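Local coordinates for putative invasin (Yersinia pseudotuberculosis IP 31758, PDB 5N40), which probably mediates bacterial attachment to host cells as an invasin-family adhesin built from immunoglobulin-like domains followed by a C-type lectin-like adhesion domain, at residues P247-E252 / E265-F270; N217-P222 / W230-E235; V242-P247 / S285-L290; I319-Y324 / I337-V342; V163-D168 / S187-N192. The protein carries 1 engineered substitution. All coordinates share one frame; numbering follows the deposited sequence.

Interaction 1. Residues P247-E252 / E265-F270; sequences PYLAAE and ETWAMF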
# COMPACT_ATOMS: atom_id res chain seq x y z
N PRO A 247 -23.57 -16.75 13.40
CA PRO A 247 -24.11 -16.17 14.64
C PRO A 247 -24.34 -14.68 14.50
O PRO A 247 -23.74 -14.00 13.66
CB PRO A 247 -23.05 -16.49 15.69
CG PRO A 247 -21.80 -16.75 14.93
CD PRO A 247 -22.23 -17.32 13.61
N TYR A 248 -25.21 -14.16 15.36
CA TYR A 248 -25.58 -12.75 15.36
C TYR A 248 -24.63 -11.94 16.22
O TYR A 248 -24.21 -12.38 17.30
CB TYR A 248 -27.00 -12.57 15.91
CG TYR A 248 -28.12 -12.96 14.97
CD1 TYR A 248 -28.58 -12.08 14.00
CD2 TYR A 248 -28.73 -14.21 15.06
CE1 TYR A 248 -29.61 -12.43 13.15
CE2 TYR A 248 -29.76 -14.56 14.21
CZ TYR A 248 -30.19 -13.67 13.26
OH TYR A 248 -31.22 -14.00 12.41
N LEU A 249 -24.30 -10.74 15.74
CA LEU A 249 -23.68 -9.75 16.61
C LEU A 249 -24.66 -9.32 17.70
O LEU A 249 -25.88 -9.32 17.50
CB LEU A 249 -23.25 -8.51 15.81
CG LEU A 249 -22.11 -8.66 14.81
CD1 LEU A 249 -21.99 -7.39 13.96
CD2 LEU A 249 -20.80 -8.97 15.50
N ALA A 250 -24.12 -8.97 18.86
CA ALA A 250 -24.94 -8.39 19.91
C ALA A 250 -25.73 -7.19 19.39
O ALA A 250 -26.91 -7.02 19.71
CB ALA A 250 -24.07 -8.00 21.10
N ALA A 251 -25.08 -6.36 18.58
CA ALA A 251 -25.74 -5.19 18.00
C ALA A 251 -26.87 -5.57 17.06
O ALA A 251 -27.73 -4.73 16.78
CB ALA A 251 -24.71 -4.32 17.27
N GLU A 252 -26.89 -6.80 16.55
CA GLU A 252 -27.98 -7.28 15.70
C GLU A 252 -29.14 -7.87 16.50
O GLU A 252 -30.25 -8.00 15.96
CB GLU A 252 -27.45 -8.34 14.72
CG GLU A 252 -26.61 -7.74 13.60
CD GLU A 252 -25.89 -8.78 12.74
OE1 GLU A 252 -25.39 -9.77 13.29
OE2 GLU A 252 -25.82 -8.58 11.51
N GLU A 265 -15.02 -8.91 18.02
CA GLU A 265 -16.44 -8.62 17.86
C GLU A 265 -17.19 -9.09 19.10
O GLU A 265 -16.75 -9.99 19.83
CB GLU A 265 -17.02 -9.31 16.61
CG GLU A 265 -16.26 -9.02 15.32
CD GLU A 265 -16.48 -7.60 14.80
OE1 GLU A 265 -17.37 -6.90 15.33
OE2 GLU A 265 -15.74 -7.20 13.87
N THR A 266 -18.36 -8.48 19.34
CA THR A 266 -19.22 -8.81 20.47
C THR A 266 -20.45 -9.53 19.96
O THR A 266 -21.25 -8.97 19.20
CB THR A 266 -19.62 -7.55 21.24
OG1 THR A 266 -18.45 -6.93 21.76
CG2 THR A 266 -20.55 -7.90 22.39
N TRP A 267 -20.63 -10.77 20.41
CA TRP A 267 -21.64 -11.66 19.88
C TRP A 267 -22.80 -11.82 20.86
O TRP A 267 -22.61 -11.82 22.08
CB TRP A 267 -21.03 -13.02 19.58
CG TRP A 267 -19.92 -12.93 18.61
CD1 TRP A 267 -18.58 -12.85 18.88
CD2 TRP A 267 -20.03 -12.87 17.19
NE1 TRP A 267 -17.86 -12.77 17.72
CE2 TRP A 267 -18.74 -12.78 16.66
CE3 TRP A 267 -21.12 -12.90 16.30
CZ2 TRP A 267 -18.49 -12.71 15.29
CZ3 TRP A 267 -20.88 -12.84 14.96
CH2 TRP A 267 -19.58 -12.74 14.46
N ALA A 268 -24.00 -11.96 20.30
CA ALA A 268 -25.17 -12.31 21.08
C ALA A 268 -25.12 -13.79 21.45
O ALA A 268 -24.68 -14.63 20.66
CB ALA A 268 -26.44 -12.01 20.30
N MET A 269 -25.58 -14.11 22.66
CA MET A 269 -25.57 -15.47 23.17
C MET A 269 -26.91 -15.77 23.82
O MET A 269 -27.59 -14.87 24.31
CB MET A 269 -24.43 -15.67 24.18
CG MET A 269 -23.06 -15.25 23.66
SD MET A 269 -22.46 -16.22 22.25
CE MET A 269 -21.62 -17.56 23.09
N PHE A 270 -27.28 -17.06 23.82
CA PHE A 270 -28.66 -17.46 24.08
C PHE A 270 -28.70 -18.72 24.93
O PHE A 270 -27.83 -19.59 24.83
CB PHE A 270 -29.41 -17.74 22.76
CG PHE A 270 -29.36 -16.61 21.78
CD1 PHE A 270 -28.27 -16.45 20.94
CD2 PHE A 270 -30.40 -15.70 21.70
CE1 PHE A 270 -28.22 -15.41 20.04
CE2 PHE A 270 -30.36 -14.66 20.80
CZ PHE A 270 -29.27 -14.51 19.97
O HOH W 1 -22.14 -6.27 18.61
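The indole of Trp267 is framed by three consecutive residues of 247-252. Over one face of its six-membered ring stands the methyl CD2 of Leu249, 4.0 Å from the ring centroid and 13° off the normal, a CH-pi contact. Pro247 CG lies on the other side of the ring plane, 4.0 Å from Trp267 CZ3 at the rim. Near the plane, the edge faces two carbonyls: Tyr248 O is 3.3 Å from Trp267 CE3 and Pro247 O 3.3 Å from Trp267 CZ3. Chi1 of -59° sets CG of Trp267 anti to the carbonyl carbon, beside the backbone N, and the ring then lies between Leu249 CD2 and Pro247 CG, while its NE1 is held by Glu262 O.

The backbones are joined by one bridge, Leu249 with Trp267. Ala268 N donates to Tyr248 O at 3.0 Å, and Ala250 N to Thr266 O at 2.9 Å, the straighter of the two bonds (169°). Thr266 O also accepts a hydrogen bond from water 1, which in turn accepts one from Ala251 N. The turn leaving the bridge is tied by Glu252 OE1, which accepts from Leu249 N at 2.9 Å. Such an isolated bridge, pinning a loop to the strand of a two-stranded hairpin, belongs here to the C-type lectin-like adhesion domain.

Interaction 2. Residues N217-P222 / W230-E235; sequences NVITSP and WGNMAE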
# COMPACT_ATOMS: atom_id res chain seq x y z
N ASN A 217 -10.43 -7.25 4.29
CA ASN A 217 -11.37 -7.87 5.21
C ASN A 217 -10.75 -9.06 5.92
O ASN A 217 -10.05 -9.87 5.31
CB ASN A 217 -12.61 -8.33 4.46
CG ASN A 217 -13.34 -7.21 3.79
OD1 ASN A 217 -13.50 -6.13 4.35
ND2 ASN A 217 -13.82 -7.47 2.57
N VAL A 218 -11.06 -9.18 7.21
CA VAL A 218 -10.68 -10.34 8.01
C VAL A 218 -11.84 -11.32 8.05
O VAL A 218 -13.01 -10.91 8.10
CB VAL A 218 -10.26 -9.89 9.43
CG1 VAL A 218 -11.48 -9.44 10.24
CG2 VAL A 218 -9.50 -11.01 10.13
N ILE A 219 -11.54 -12.62 8.02
CA ILE A 219 -12.62 -13.59 7.86
C ILE A 219 -13.49 -13.65 9.11
O ILE A 219 -14.68 -13.99 9.03
CB ILE A 219 -12.02 -14.96 7.48
CG1 ILE A 219 -13.12 -15.94 7.02
CG2 ILE A 219 -11.24 -15.56 8.65
CD1 ILE A 219 -13.78 -15.56 5.70
N THR A 220 -12.94 -13.29 10.26
CA THR A 220 -13.60 -13.50 11.55
C THR A 220 -14.52 -12.36 11.95
O THR A 220 -15.02 -12.36 13.08
CB THR A 220 -12.56 -13.74 12.64
OG1 THR A 220 -11.50 -12.78 12.57
CG2 THR A 220 -11.98 -15.14 12.53
N SER A 221 -14.78 -11.41 11.05
CA SER A 221 -15.75 -10.36 11.29
C SER A 221 -16.84 -10.40 10.23
O SER A 221 -16.55 -10.62 9.04
CB SER A 221 -15.09 -8.97 11.27
OG SER A 221 -14.36 -8.73 12.46
N PRO A 222 -18.09 -10.18 10.60
CA PRO A 222 -19.14 -10.15 9.58
C PRO A 222 -19.09 -8.86 8.76
O PRO A 222 -18.63 -7.81 9.24
CB PRO A 222 -20.43 -10.25 10.39
CG PRO A 222 -20.09 -9.67 11.71
CD PRO A 222 -18.62 -9.92 11.95
N TRP A 230 -13.46 -4.63 9.65
CA TRP A 230 -13.85 -4.90 8.27
C TRP A 230 -13.70 -6.39 7.99
O TRP A 230 -12.58 -6.92 8.08
CB TRP A 230 -13.00 -4.08 7.30
CG TRP A 230 -13.11 -2.61 7.47
CD1 TRP A 230 -12.31 -1.80 8.23
CD2 TRP A 230 -14.07 -1.75 6.85
NE1 TRP A 230 -12.72 -0.49 8.11
CE2 TRP A 230 -13.80 -0.44 7.27
CE3 TRP A 230 -15.14 -1.98 5.97
CZ2 TRP A 230 -14.56 0.65 6.85
CZ3 TRP A 230 -15.89 -0.90 5.56
CH2 TRP A 230 -15.59 0.40 6.00
N GLY A 231 -14.79 -7.07 7.62
CA GLY A 231 -14.78 -8.52 7.54
C GLY A 231 -15.55 -9.06 6.35
O GLY A 231 -16.29 -8.34 5.68
N ASN A 232 -15.37 -10.37 6.11
CA ASN A 232 -16.11 -11.08 5.07
C ASN A 232 -16.54 -12.45 5.56
O ASN A 232 -16.51 -13.43 4.81
CB ASN A 232 -15.28 -11.23 3.79
CG ASN A 232 -14.08 -12.13 3.98
OD1 ASN A 232 -13.39 -12.06 5.00
ND2 ASN A 232 -13.82 -13.00 3.00
N MET A 233 -16.97 -12.54 6.81
CA MET A 233 -17.39 -13.82 7.37
C MET A 233 -18.50 -14.42 6.52
O MET A 233 -19.36 -13.71 5.99
CB MET A 233 -17.88 -13.63 8.81
CG MET A 233 -18.33 -14.89 9.51
SD MET A 233 -19.01 -14.56 11.14
CE MET A 233 -17.56 -13.81 11.91
N ALA A 234 -18.49 -15.75 6.38
CA ALA A 234 -19.56 -16.44 5.67
C ALA A 234 -20.91 -16.11 6.30
O ALA A 234 -21.10 -16.29 7.51
CB ALA A 234 -19.34 -17.95 5.69
N GLU A 235 -21.86 -15.66 5.48
CA GLU A 235 -23.19 -15.35 5.99
C GLU A 235 -23.96 -16.63 6.29
O GLU A 235 -24.73 -16.68 7.26
CB GLU A 235 -23.97 -14.50 4.99
CG GLU A 235 -23.40 -13.11 4.75
CD GLU A 235 -23.56 -12.18 5.94
OE1 GLU A 235 -24.36 -12.48 6.85
OE2 GLU A 235 -22.88 -11.12 5.96
O HOH W 2 -17.23 -5.67 8.51
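This is a mainly backbone-to-backbone contact within the connection between strand 209-217 of the immunoglobulin-like domain and strand 236-239 of the lectin-like domain. Val218 N donates to Trp230 O at 2.9 Å, with an N-H...O angle of 167°. The chain then makes a type I beta turn from Val218 to Ser221, which presents two carbonyls to the other segment: Asn232 N reaches Val218 O at 3.1 Å, and Met233 N reaches Ser221 O at 3.0 Å. Gly231 CA fits between the same two oxygens, 3.0 Å from Val218 O and 3.1 Å from Ser221 O. Water 2 links Gly231 N to Pro222 O.

Met233 adds the side-chain packing. Its chain runs out extended and folds at chi3 (-61°), bringing Met233 CE to 3.2 Å from Thr220 O and 4.0 Å from Pro222 CD. Asn217 has its amide fixed by Arg116 and Asn118 of the neighbouring strand 116-118. With a single bridge, Val218 with Gly231, the arrangement is a compact interdomain junction between the tandem immunoglobulin-like and lectin-like modules of this invasin-type adhesin.

Interaction 3. Residues V242-P247 / S285-L290; sequences VTFKRP and SQLVSL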
# COMPACT_ATOMS: atom_id res chain seq x y z
N VAL A 242 -28.56 -28.86 4.26
CA VAL A 242 -28.90 -28.11 5.46
C VAL A 242 -28.07 -26.83 5.44
O VAL A 242 -26.86 -26.87 5.22
CB VAL A 242 -28.63 -28.93 6.74
CG1 VAL A 242 -29.08 -28.17 7.99
CG2 VAL A 242 -29.33 -30.28 6.67
N THR A 243 -28.74 -25.69 5.64
CA THR A 243 -28.10 -24.38 5.57
C THR A 243 -28.07 -23.76 6.96
O THR A 243 -29.08 -23.77 7.67
CB THR A 243 -28.84 -23.46 4.59
OG1 THR A 243 -28.75 -24.01 3.27
CG2 THR A 243 -28.23 -22.06 4.58
N PHE A 244 -26.92 -23.21 7.33
CA PHE A 244 -26.66 -22.69 8.67
C PHE A 244 -26.29 -21.21 8.58
O PHE A 244 -25.45 -20.84 7.76
CB PHE A 244 -25.53 -23.46 9.35
CG PHE A 244 -25.71 -24.97 9.37
CD1 PHE A 244 -25.37 -25.74 8.26
CD2 PHE A 244 -26.15 -25.61 10.51
CE1 PHE A 244 -25.51 -27.11 8.28
CE2 PHE A 244 -26.29 -26.99 10.53
CZ PHE A 244 -25.97 -27.73 9.42
N LYS A 245 -26.89 -20.39 9.43
CA LYS A 245 -26.62 -18.95 9.45
C LYS A 245 -25.49 -18.64 10.43
O LYS A 245 -25.37 -19.28 11.48
CB LYS A 245 -27.88 -18.19 9.85
CG LYS A 245 -27.87 -16.70 9.53
CD LYS A 245 -29.10 -16.01 10.11
CE LYS A 245 -29.31 -14.62 9.53
NZ LYS A 245 -28.08 -13.78 9.67
N ARG A 246 -24.66 -17.66 10.07
CA ARG A 246 -23.64 -17.21 11.00
C ARG A 246 -24.30 -16.75 12.29
O ARG A 246 -25.48 -16.40 12.30
CB ARG A 246 -22.81 -16.07 10.40
CG ARG A 246 -23.58 -14.79 10.15
CD ARG A 246 -22.62 -13.64 9.93
NE ARG A 246 -23.27 -12.38 9.56
CZ ARG A 246 -23.78 -11.50 10.41
NH1 ARG A 246 -23.74 -11.71 11.72
NH2 ARG A 246 -24.34 -10.39 9.96
N PRO A 247 -23.57 -16.75 13.40
CA PRO A 247 -24.11 -16.17 14.64
C PRO A 247 -24.34 -14.68 14.50
O PRO A 247 -23.74 -14.00 13.66
CB PRO A 247 -23.05 -16.49 15.69
CG PRO A 247 -21.80 -16.75 14.93
CD PRO A 247 -22.23 -17.32 13.61
N SER A 285 -26.50 -33.71 15.07
CA SER A 285 -25.84 -34.39 13.95
C SER A 285 -25.68 -33.46 12.75
O SER A 285 -24.68 -33.56 12.02
CB SER A 285 -26.61 -35.65 13.56
OG SER A 285 -27.87 -35.32 13.00
N GLN A 286 -26.63 -32.56 12.53
CA GLN A 286 -26.48 -31.57 11.46
C GLN A 286 -25.27 -30.68 11.71
O GLN A 286 -24.46 -30.46 10.80
CB GLN A 286 -27.75 -30.74 11.34
CG GLN A 286 -28.86 -31.45 10.57
CD GLN A 286 -30.22 -30.83 10.76
OE1 GLN A 286 -30.39 -29.92 11.56
NE2 GLN A 286 -31.20 -31.33 10.02
N LEU A 287 -25.12 -30.18 12.94
CA LEU A 287 -23.96 -29.36 13.26
C LEU A 287 -22.66 -30.13 13.11
O LEU A 287 -21.66 -29.59 12.65
CB LEU A 287 -24.09 -28.80 14.69
CG LEU A 287 -25.10 -27.67 14.85
CD1 LEU A 287 -25.39 -27.45 16.33
CD2 LEU A 287 -24.60 -26.38 14.20
N VAL A 288 -22.66 -31.42 13.49
CA VAL A 288 -21.45 -32.21 13.34
C VAL A 288 -21.11 -32.40 11.87
O VAL A 288 -19.93 -32.39 11.49
CB VAL A 288 -21.60 -33.57 14.06
CG1 VAL A 288 -20.42 -34.47 13.74
CG2 VAL A 288 -21.71 -33.36 15.57
N SER A 289 -22.13 -32.56 11.02
CA SER A 289 -21.88 -32.70 9.59
C SER A 289 -21.28 -31.42 9.01
O SER A 289 -20.45 -31.48 8.09
CB SER A 289 -23.17 -33.05 8.85
OG SER A 289 -23.99 -31.91 8.67
N LEU A 290 -21.68 -30.25 9.53
CA LEU A 290 -21.04 -29.01 9.11
C LEU A 290 -19.58 -28.96 9.58
O LEU A 290 -18.69 -28.59 8.81
CB LEU A 290 -21.82 -27.81 9.65
CG LEU A 290 -21.28 -26.42 9.28
CD1 LEU A 290 -21.31 -26.22 7.78
CD2 LEU A 290 -22.09 -25.33 9.97
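Phe244, Gln286 and Leu290 bury the most surface here, Phe244 by far the largest share. Strand 242-245 and helix 285-290 run nearly at right angles (83°), their axes 9.8 Å apart, and the Phe244 side chain points from the strand toward the helix, filling part of that gap. The methyl CD2 of Leu290 sits over one ring face, 3.9 Å from the centroid and 23° off the normal. With CG anti to the backbone N (chi1 -179°), Leu290 runs past the Phe244 side chain in the opposite direction. Farther out, Phe244 CZ lies 4.0 Å from Gln286 CB and 3.4 Å from Gln286 O, while Leu287 CD2 approaches CD2 of the Phe244 ring obliquely at 4.1 Å.

The extended Gln286 side chain crosses Val242 at about a right angle, its NE2 4.0 Å from Val242 CG2; its OE1 is bonded to Ser283 N. The segments thus meet through apolar and CH-pi contacts, the carbonyl Gln286 O being satisfied within its helix by Leu290 N and Ser289 OG.

Interaction 4. Residues I319-Y324 / I337-V342; sequences IGQHFY and IGNGDV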
# COMPACT_ATOMS: atom_id res chain seq x y z
N ILE A 319 -33.70 -35.30 30.10
CA ILE A 319 -34.85 -34.45 30.38
C ILE A 319 -34.34 -33.07 30.81
O ILE A 319 -33.60 -32.94 31.79
CB ILE A 319 -35.77 -35.09 31.43
CG1 ILE A 319 -37.06 -34.29 31.58
CG2 ILE A 319 -35.05 -35.23 32.78
CD1 ILE A 319 -37.96 -34.35 30.35
N GLY A 320 -34.71 -32.05 30.04
CA GLY A 320 -34.34 -30.68 30.36
C GLY A 320 -32.96 -30.24 29.91
O GLY A 320 -32.52 -29.15 30.30
N GLN A 321 -32.26 -31.04 29.10
CA GLN A 321 -30.96 -30.65 28.58
C GLN A 321 -30.82 -31.08 27.13
O GLN A 321 -31.09 -32.24 26.79
CB GLN A 321 -29.82 -31.26 29.41
CG GLN A 321 -29.86 -30.89 30.88
CD GLN A 321 -29.82 -29.40 31.13
OE1 GLN A 321 -29.25 -28.64 30.34
NE2 GLN A 321 -30.44 -28.97 32.22
N HIS A 322 -30.38 -30.16 26.28
CA HIS A 322 -30.12 -30.45 24.88
C HIS A 322 -28.62 -30.40 24.60
O HIS A 322 -27.89 -29.59 25.18
CB HIS A 322 -30.84 -29.46 23.96
CG HIS A 322 -32.33 -29.55 24.01
ND1 HIS A 322 -33.07 -29.11 25.09
CD2 HIS A 322 -33.23 -30.02 23.11
CE1 HIS A 322 -34.35 -29.31 24.85
NE2 HIS A 322 -34.48 -29.86 23.66
N PHE A 323 -28.18 -31.27 23.70
CA PHE A 323 -26.78 -31.29 23.31
C PHE A 323 -26.36 -29.94 22.74
O PHE A 323 -27.14 -29.27 22.05
CB PHE A 323 -26.53 -32.36 22.25
CG PHE A 323 -26.66 -33.77 22.76
CD1 PHE A 323 -25.67 -34.33 23.55
CD2 PHE A 323 -27.76 -34.53 22.42
CE1 PHE A 323 -25.78 -35.63 24.01
CE2 PHE A 323 -27.88 -35.83 22.88
CZ PHE A 323 -26.89 -36.38 23.67
N TYR A 324 -25.13 -29.55 23.03
CA TYR A 324 -24.45 -28.47 22.34
C TYR A 324 -23.22 -29.04 21.65
O TYR A 324 -22.76 -30.13 22.00
CB TYR A 324 -24.09 -27.33 23.31
CG TYR A 324 -23.43 -27.77 24.61
CD1 TYR A 324 -22.08 -28.11 24.64
CD2 TYR A 324 -24.15 -27.81 25.80
CE1 TYR A 324 -21.47 -28.49 25.82
CE2 TYR A 324 -23.54 -28.19 26.98
CZ TYR A 324 -22.20 -28.53 26.99
OH TYR A 324 -21.58 -28.91 28.16
N ILE A 337 -25.40 -30.56 35.60
CA ILE A 337 -24.96 -29.92 36.84
C ILE A 337 -25.15 -28.40 36.76
O ILE A 337 -25.70 -27.78 37.67
CB ILE A 337 -23.50 -30.29 37.15
CG1 ILE A 337 -23.34 -31.81 37.24
CG2 ILE A 337 -23.04 -29.64 38.46
CD1 ILE A 337 -21.90 -32.28 37.21
N GLY A 338 -24.70 -27.80 35.66
CA GLY A 338 -24.84 -26.37 35.47
C GLY A 338 -26.13 -25.95 34.80
O GLY A 338 -26.26 -24.78 34.42
N ASN A 339 -27.10 -26.86 34.66
CA ASN A 339 -28.34 -26.59 33.96
C ASN A 339 -28.07 -25.81 32.67
O ASN A 339 -28.47 -24.65 32.55
CB ASN A 339 -29.31 -25.82 34.86
CG ASN A 339 -30.74 -25.87 34.37
OD1 ASN A 339 -31.04 -26.51 33.36
ND2 ASN A 339 -31.64 -25.21 35.09
N GLY A 340 -27.42 -26.46 31.71
CA GLY A 340 -26.96 -25.75 30.52
C GLY A 340 -28.08 -25.11 29.73
O GLY A 340 -27.90 -24.03 29.16
N ASP A 341 -29.24 -25.76 29.67
CA ASP A 341 -30.33 -25.25 28.84
C ASP A 341 -30.82 -23.89 29.32
O ASP A 341 -31.28 -23.08 28.52
CB ASP A 341 -31.50 -26.23 28.83
CG ASP A 341 -31.43 -27.22 27.68
OD1 ASP A 341 -30.31 -27.54 27.22
OD2 ASP A 341 -32.51 -27.68 27.25
N VAL A 342 -30.73 -23.63 30.62
CA VAL A 342 -31.29 -22.42 31.22
C VAL A 342 -30.22 -21.37 31.47
O VAL A 342 -30.38 -20.20 31.11
CB VAL A 342 -32.05 -22.77 32.52
CG1 VAL A 342 -32.47 -21.51 33.26
CG2 VAL A 342 -33.26 -23.64 32.21
O HOH W 3 -27.65 -27.23 26.83
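Asp341 reaches across from the start of helix 340-343 to His322 and its neighbours. Asp341 CB lies 3.4 Å from Gly320 O, and CG is at the edge of the imidazole of His322, near the ring plane. The two oxygens then divide the strand's donors. Asp341 OD1 accepts from His322 N at 2.8 Å on its syn side, somewhat out of the carboxylate plane, and water 3 lies 2.7 Å from the same Asp341 OD1. Asp341 OD2 accepts from His322 ND1 at 2.7 Å through its syn lone pair. The ND1 bond, with ring and carboxylate nearly coplanar (17°), fixes the ring's rotation, while the bond from His322 N ties the carboxylate to the strand backbone. The negative charge would probably also favour protonation of the imidazole, although Asp341 OD1 has a long, weak ion pair to Arg312 NH1 as well.

Gln321 works in the reverse sense, sending its amide to the helix. Bent at chi2 (-58°), it brings OE1 to Asp341 N at 3.0 Å, where the donor lies in the carbonyl plane on a lone pair, and NE2 to Asn339 OD1 at 2.8 Å. The two amides stand steeply to each other (76°), Asn339 OD1 lying in the plane of the Gln321 amide.

Strand 321-325, which carries Gln321 and His322, pairs with 311-313, 315-318 and 332-333 in a small curled sheet. Arg312 of that sheet bonds Gly340 O, and Gln272 of helix 272-278 packs against both His322 and Asp341.

Interaction 5. Residues V163-D168 / S187-N192; sequences VVQIAD and SVTDPN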
# COMPACT_ATOMS: atom_id res chain seq x y z
N VAL A 163 1.71 -5.11 9.18
CA VAL A 163 2.24 -4.11 8.26
C VAL A 163 1.76 -4.43 6.85
O VAL A 163 1.94 -5.54 6.36
CB VAL A 163 3.78 -4.06 8.33
CG1 VAL A 163 4.35 -3.00 7.38
CG2 VAL A 163 4.24 -3.81 9.74
N VAL A 164 1.13 -3.44 6.20
CA VAL A 164 0.67 -3.62 4.83
C VAL A 164 1.87 -3.83 3.91
O VAL A 164 2.94 -3.22 4.09
CB VAL A 164 -0.17 -2.41 4.38
CG1 VAL A 164 -0.40 -2.40 2.87
CG2 VAL A 164 -1.51 -2.41 5.10
N GLN A 165 1.70 -4.70 2.92
CA GLN A 165 2.77 -5.13 2.04
C GLN A 165 2.60 -4.51 0.67
O GLN A 165 1.48 -4.43 0.14
CB GLN A 165 2.79 -6.66 1.91
CG GLN A 165 2.96 -7.41 3.22
CD GLN A 165 4.35 -7.23 3.82
OE1 GLN A 165 5.33 -7.74 3.28
NE2 GLN A 165 4.43 -6.53 4.94
N ILE A 166 3.72 -4.08 0.09
CA ILE A 166 3.78 -3.64 -1.29
C ILE A 166 4.85 -4.48 -1.97
O ILE A 166 5.98 -4.56 -1.48
CB ILE A 166 4.08 -2.13 -1.40
CG1 ILE A 166 2.98 -1.32 -0.69
CG2 ILE A 166 4.20 -1.70 -2.85
CD1 ILE A 166 3.19 0.19 -0.65
N ALA A 167 4.49 -5.14 -3.07
CA ALA A 167 5.40 -6.04 -3.76
C ALA A 167 5.98 -7.08 -2.80
O ALA A 167 7.17 -7.40 -2.83
CB ALA A 167 6.52 -5.26 -4.45
N ASP A 168 5.12 -7.61 -1.92
CA ASP A 168 5.47 -8.69 -0.99
C ASP A 168 6.59 -8.29 -0.03
O ASP A 168 7.35 -9.14 0.44
CB ASP A 168 5.85 -9.97 -1.75
CG ASP A 168 4.68 -10.57 -2.50
OD1 ASP A 168 3.54 -10.55 -1.98
OD2 ASP A 168 4.89 -11.07 -3.63
N SER A 187 1.43 -3.92 -6.29
CA SER A 187 0.51 -4.90 -5.72
C SER A 187 0.52 -4.78 -4.20
O SER A 187 1.58 -4.91 -3.57
CB SER A 187 0.91 -6.31 -6.15
OG SER A 187 -0.02 -7.26 -5.66
N VAL A 188 -0.65 -4.52 -3.62
CA VAL A 188 -0.80 -4.28 -2.19
C VAL A 188 -1.51 -5.47 -1.56
O VAL A 188 -2.58 -5.89 -2.04
CB VAL A 188 -1.59 -2.99 -1.91
CG1 VAL A 188 -1.59 -2.69 -0.42
CG2 VAL A 188 -1.00 -1.83 -2.70
N THR A 189 -0.96 -5.98 -0.46
CA THR A 189 -1.54 -7.09 0.29
C THR A 189 -1.45 -6.80 1.79
O THR A 189 -0.66 -5.97 2.23
CB THR A 189 -0.85 -8.43 -0.01
OG1 THR A 189 0.56 -8.30 0.24
CG2 THR A 189 -1.09 -8.87 -1.45
N ASP A 190 -2.25 -7.53 2.57
CA ASP A 190 -2.31 -7.35 4.02
C ASP A 190 -2.37 -8.72 4.69
O ASP A 190 -3.31 -9.02 5.42
CB ASP A 190 -3.50 -6.47 4.40
CG ASP A 190 -3.40 -5.89 5.80
OD1 ASP A 190 -2.36 -6.08 6.47
OD2 ASP A 190 -4.37 -5.24 6.24
N PRO A 191 -1.37 -9.57 4.46
CA PRO A 191 -1.44 -10.95 4.97
C PRO A 191 -1.53 -11.05 6.48
O PRO A 191 -2.06 -12.05 6.99
CB PRO A 191 -0.14 -11.58 4.44
CG PRO A 191 0.77 -10.44 4.17
CD PRO A 191 -0.11 -9.31 3.73
N ASN A 192 -1.06 -10.05 7.22
CA ASN A 192 -1.14 -10.04 8.68
C ASN A 192 -2.16 -9.04 9.19
O ASN A 192 -2.08 -8.61 10.35
CB ASN A 192 0.24 -9.76 9.27
CG ASN A 192 1.27 -10.81 8.86
OD1 ASN A 192 1.13 -11.98 9.19
ND2 ASN A 192 2.30 -10.38 8.14
O HOH W 4 0.00 -7.52 6.77
O HOH W 5 3.34 -8.09 7.56
O HOH W 6 2.17 -7.16 -1.88
O HOH W 7 2.19 -10.39 0.55
O HOH W 8 1.80 -8.90 -4.00
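Gln165 and Thr189 form the hydrogen-bonded antiparallel pair at the middle of this contact. Gln165 N donates to Thr189 O at 2.8 Å, and Thr189 N returns a bond to Gln165 O at 3.0 Å. A third backbone bond, Ala167 N to Ser187 O, also 3.0 Å, extends the pairing past Ile166 and Val188, the non-hydrogen-bonded pair. Between these bonds come CA-H...O contacts, such as Val188 CA to Gln165 O.

In the apolar packing, Val188 lies on the face of Ile166, and Val164 meets it from the residue before the strand. With both CG1 methyls anti to their backbone N (chi1 167° for Val164), Val164 CG1 and Val188 CG1 meet at a close 3.5 Å. On the Gln165 and Thr189 face, Gln165 CB lies 3.2 Å from Thr189 OG1 and its CG 3.6 Å from Pro191 CD. Beyond CG the chain bends, and NE2 bonds Val163 O and Asn170 OD1.

Water completes the polar links. Water 4 joins Val163 O, Asp190 OD1 and Asn192 N, while water 6 bridges Asp168 N, Ser187 O and Thr189 OG1; water 7, 2.7 Å from Thr189 OG1, also donates to Asp168 OD1.

In the five-stranded antiparallel sheet, 165-166 lies between 183-189 and the outermost strand 169-170. Val188 touches Phe216 and Leu200, and Val164 touches Thr198; side chains of the contact thus pack against the other sheet of the domain, through strands 197-204 and 209-217.

Overall arrangement
Along the chain, interaction 5 closes first, then interaction 2; interaction 1 is nested within the loop closed by interaction 3, and interaction 4 follows. Interaction 5 belongs to the immunoglobulin-like domain, its centre about 19 Å from that of interaction 2 at the interdomain junction and about 47 Å from that of interaction 4. Interactions 1, 3 and 4 lie in the adhesion domain, with centres about 17 to 21 Å apart. Interactions 1, 2 and 3 touch one another: Arg246 makes salt bridges to Glu235 and Glu252, Ser221 meets Glu265, and Met233 packs on Trp267. The junction is therefore continuous with the lectin-like core, whereas interaction 4 occupies that domain's far side.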